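ESX-1 secretion-associated protein EspB (Mycobacterium marinum, PDB 7P0Z) is an ESX-1 secretion-associated protein that forms a seven-subunit, channel-like assembly, probably with a role in protein transport. Local coordinates at residues I248-Y251 / A252-E256. Numbering follows the deposited sequence.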
ATOM      1  N   ILE A 248      48.095 -11.854   7.848  1.00 63.47           N
ATOM      2  CA  ILE A 248      47.598 -11.111   6.700  1.00 63.47           C
ATOM      3  C   ILE A 248      46.138 -11.443   6.453  1.00 63.47           C
ATOM      4  O   ILE A 248      45.316 -10.560   6.170  1.00 63.47           O
ATOM      5  CB  ILE A 248      48.488 -11.410   5.483  1.00 63.47           C
ATOM      6  CG1 ILE A 248      49.954 -11.163   5.861  1.00 63.47           C
ATOM      7  CG2 ILE A 248      48.086 -10.588   4.285  1.00 63.47           C
ATOM      8  CD1 ILE A 248      50.927 -11.733   4.897  1.00 63.47           C
ATOM      9  N   LYS A 249      45.791 -12.720   6.581  1.00 62.04           N
ATOM     10  CA  LYS A 249      44.402 -13.147   6.527  1.00 62.04           C
ATOM     11  C   LYS A 249      43.556 -12.412   7.561  1.00 62.04           C
ATOM     12  O   LYS A 249      42.494 -11.860   7.245  1.00 62.04           O
ATOM     13  CB  LYS A 249      44.353 -14.653   6.755  1.00 62.04           C
ATOM     14  CG  LYS A 249      42.983 -15.273   6.794  1.00 62.04           C
ATOM     15  CD  LYS A 249      43.119 -16.763   6.980  1.00 62.04           C
ATOM     16  CE  LYS A 249      41.796 -17.454   7.155  1.00 62.04           C
ATOM     17  NZ  LYS A 249      41.273 -17.179   8.492  1.00 62.04           N
ATOM     18  N   LEU A 250      44.032 -12.376   8.801  1.00 60.72           N
ATOM     19  CA  LEU A 250      43.281 -11.730   9.866  1.00 60.72           C
ATOM     20  C   LEU A 250      43.136 -10.236   9.619  1.00 60.72           C
ATOM     21  O   LEU A 250      42.100  -9.651   9.936  1.00 60.72           O
ATOM     22  CB  LEU A 250      43.950 -11.982  11.211  1.00 60.72           C
ATOM     23  CG  LEU A 250      43.053 -11.732  12.423  1.00 60.72           C
ATOM     24  CD1 LEU A 250      41.688 -12.310  12.195  1.00 60.72           C
ATOM     25  CD2 LEU A 250      43.644 -12.305  13.684  1.00 60.72           C
ATOM     26  N   TYR A 251      44.167  -9.600   9.082  1.00 59.95           N
ATOM     27  CA  TYR A 251      44.082  -8.181   8.766  1.00 59.95           C
ATOM     28  C   TYR A 251      42.990  -7.923   7.756  1.00 59.95           C
ATOM     29  O   TYR A 251      42.200  -6.989   7.899  1.00 59.95           O
ATOM     30  CB  TYR A 251      45.400  -7.700   8.205  1.00 59.95           C
ATOM     31  CG  TYR A 251      45.425  -6.267   7.788  1.00 59.95           C
ATOM     32  CD1 TYR A 251      45.731  -5.288   8.690  1.00 59.95           C
ATOM     33  CD2 TYR A 251      45.165  -5.893   6.491  1.00 59.95           C
ATOM     34  CE1 TYR A 251      45.793  -3.986   8.325  1.00 59.95           C
ATOM     35  CE2 TYR A 251      45.217  -4.589   6.122  1.00 59.95           C
ATOM     36  CZ  TYR A 251      45.529  -3.640   7.049  1.00 59.95           C
ATOM     37  OH  TYR A 251      45.588  -2.326   6.710  1.00 59.95           O
ATOM     38  N   ALA A 252      42.951  -8.724   6.704  1.00 59.86           N
ATOM     39  CA  ALA A 252      41.907  -8.517   5.717  1.00 59.86           C
ATOM     40  C   ALA A 252      40.537  -8.741   6.332  1.00 59.86           C
ATOM     41  O   ALA A 252      39.586  -8.017   6.017  1.00 59.86           O
ATOM     42  CB  ALA A 252      42.116  -9.432   4.517  1.00 59.86           C
ATOM     43  N   GLU A 253      40.404  -9.734   7.206  1.00 59.44           N
ATOM     44  CA  GLU A 253      39.093  -9.967   7.801  1.00 59.44           C
ATOM     45  C   GLU A 253      38.671  -8.819   8.708  1.00 59.44           C
ATOM     46  O   GLU A 253      37.512  -8.393   8.683  1.00 59.44           O
ATOM     47  CB  GLU A 253      39.074 -11.277   8.564  1.00 59.44           C
ATOM     48  CG  GLU A 253      38.966 -12.464   7.648  1.00 59.44           C
ATOM     49  CD  GLU A 253      38.802 -13.762   8.393  1.00 59.44           C
ATOM     50  OE1 GLU A 253      38.928 -13.757   9.632  1.00 59.44           O
ATOM     51  OE2 GLU A 253      38.527 -14.783   7.739  1.00 59.44           O
ATOM     52  N   TYR A 254      39.589  -8.324   9.529  1.00 56.88           N
ATOM     53  CA  TYR A 254      39.288  -7.167  10.347  1.00 56.88           C
ATOM     54  C   TYR A 254      38.862  -6.002   9.487  1.00 56.88           C
ATOM     55  O   TYR A 254      37.874  -5.335   9.778  1.00 56.88           O
ATOM     56  CB  TYR A 254      40.487  -6.751  11.175  1.00 56.88           C
ATOM     57  CG  TYR A 254      40.726  -7.580  12.382  1.00 56.88           C
ATOM     58  CD1 TYR A 254      39.936  -8.674  12.667  1.00 56.88           C
ATOM     59  CD2 TYR A 254      41.685  -7.204  13.298  1.00 56.88           C
ATOM     60  CE1 TYR A 254      40.151  -9.407  13.792  1.00 56.88           C
ATOM     61  CE2 TYR A 254      41.897  -7.916  14.419  1.00 56.88           C
ATOM     62  CZ  TYR A 254      41.133  -9.015  14.670  1.00 56.88           C
ATOM     63  OH  TYR A 254      41.376  -9.718  15.819  1.00 56.88           O
ATOM     64  N   GLN A 255      39.622  -5.716   8.451  1.00 56.50           N
ATOM     65  CA  GLN A 255      39.357  -4.532   7.661  1.00 56.50           C
ATOM     66  C   GLN A 255      38.005  -4.644   6.982  1.00 56.50           C
ATOM     67  O   GLN A 255      37.255  -3.662   6.894  1.00 56.50           O
ATOM     68  CB  GLN A 255      40.490  -4.364   6.671  1.00 56.50           C
ATOM     69  CG  GLN A 255      40.522  -3.091   5.957  1.00 56.50           C
ATOM     70  CD  GLN A 255      41.772  -2.975   5.153  1.00 56.50           C
ATOM     71  OE1 GLN A 255      42.579  -3.885   5.141  1.00 56.50           O
ATOM     72  NE2 GLN A 255      41.948  -1.850   4.476  1.00 56.50           N
ATOM     73  N   GLU A 256      37.654  -5.851   6.561  1.00 56.60           N
ATOM     74  CA  GLU A 256      36.303  -6.110   6.095  1.00 56.60           C
ATOM     75  C   GLU A 256      35.276  -5.750   7.149  1.00 56.60           C
ATOM     76  O   GLU A 256      34.442  -4.862   6.939  1.00 56.60           O
ATOM     77  CB  GLU A 256      36.153  -7.576   5.725  1.00 56.60           C
ATOM     78  CG  GLU A 256      34.763  -7.920   5.275  1.00 56.60           C
ATOM     79  CD  GLU A 256      34.626  -9.364   4.864  1.00 56.60           C
ATOM     80  OE1 GLU A 256      35.620 -10.112   4.976  1.00 56.60           O
ATOM     81  OE2 GLU A 256      33.528  -9.755   4.426  1.00 56.60           O
TER
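Ile-248 meets Ala-252 through the backbone, with Ala-252 N bonded to Ile-248 O at 3.0 Å. Lys-249 makes the same i to i+4 bond to Glu-253, from Glu-253 N to Lys-249 O at 3.0 Å. Their side chains also run side by side in the same direction. With CG anti to the backbone N (chi1 177°), Lys-249 runs out extended alongside Glu-253 and bends only at its last torsion, which leaves Lys-249 NZ 3.7 Å from Glu-253 OE2. This is a long salt bridge at the surface of the helix. Leu-250 O accepts Tyr-254 N at 2.9 Å. The leucine side chain also lies over one face of the Tyr-254 ring. Leu-250 CG is 4.2 Å from the Tyr-254 ring centroid, offset toward the rim, in a CH-pi contact. Leu-250 CD1 reaches Tyr-254 CE1 at 3.7 Å, while CD2 lies near the phenol oxygen. These are successive i to i+4 bonds of a regular alpha helix, within helix 244-268, in the PPE domain of EspB, toward one end of an elongated helical chain. Leu-250, Tyr-251 and Tyr-254 all pack on Leu-234, so this side of the helix packs against helix 228-237, the helix that precedes it in the chain. Tyr-251 O closes the fourth bond, to Gln-255 N at 2.9 Å. The Tyr-251 ring and the Gln-255 amide are turned 76° apart. OE1 of the amide approaches the ring obliquely near CE2. Farther out, Tyr-251 meets Phe-132 edge-to-face and touches Ser-130 and Asp-131.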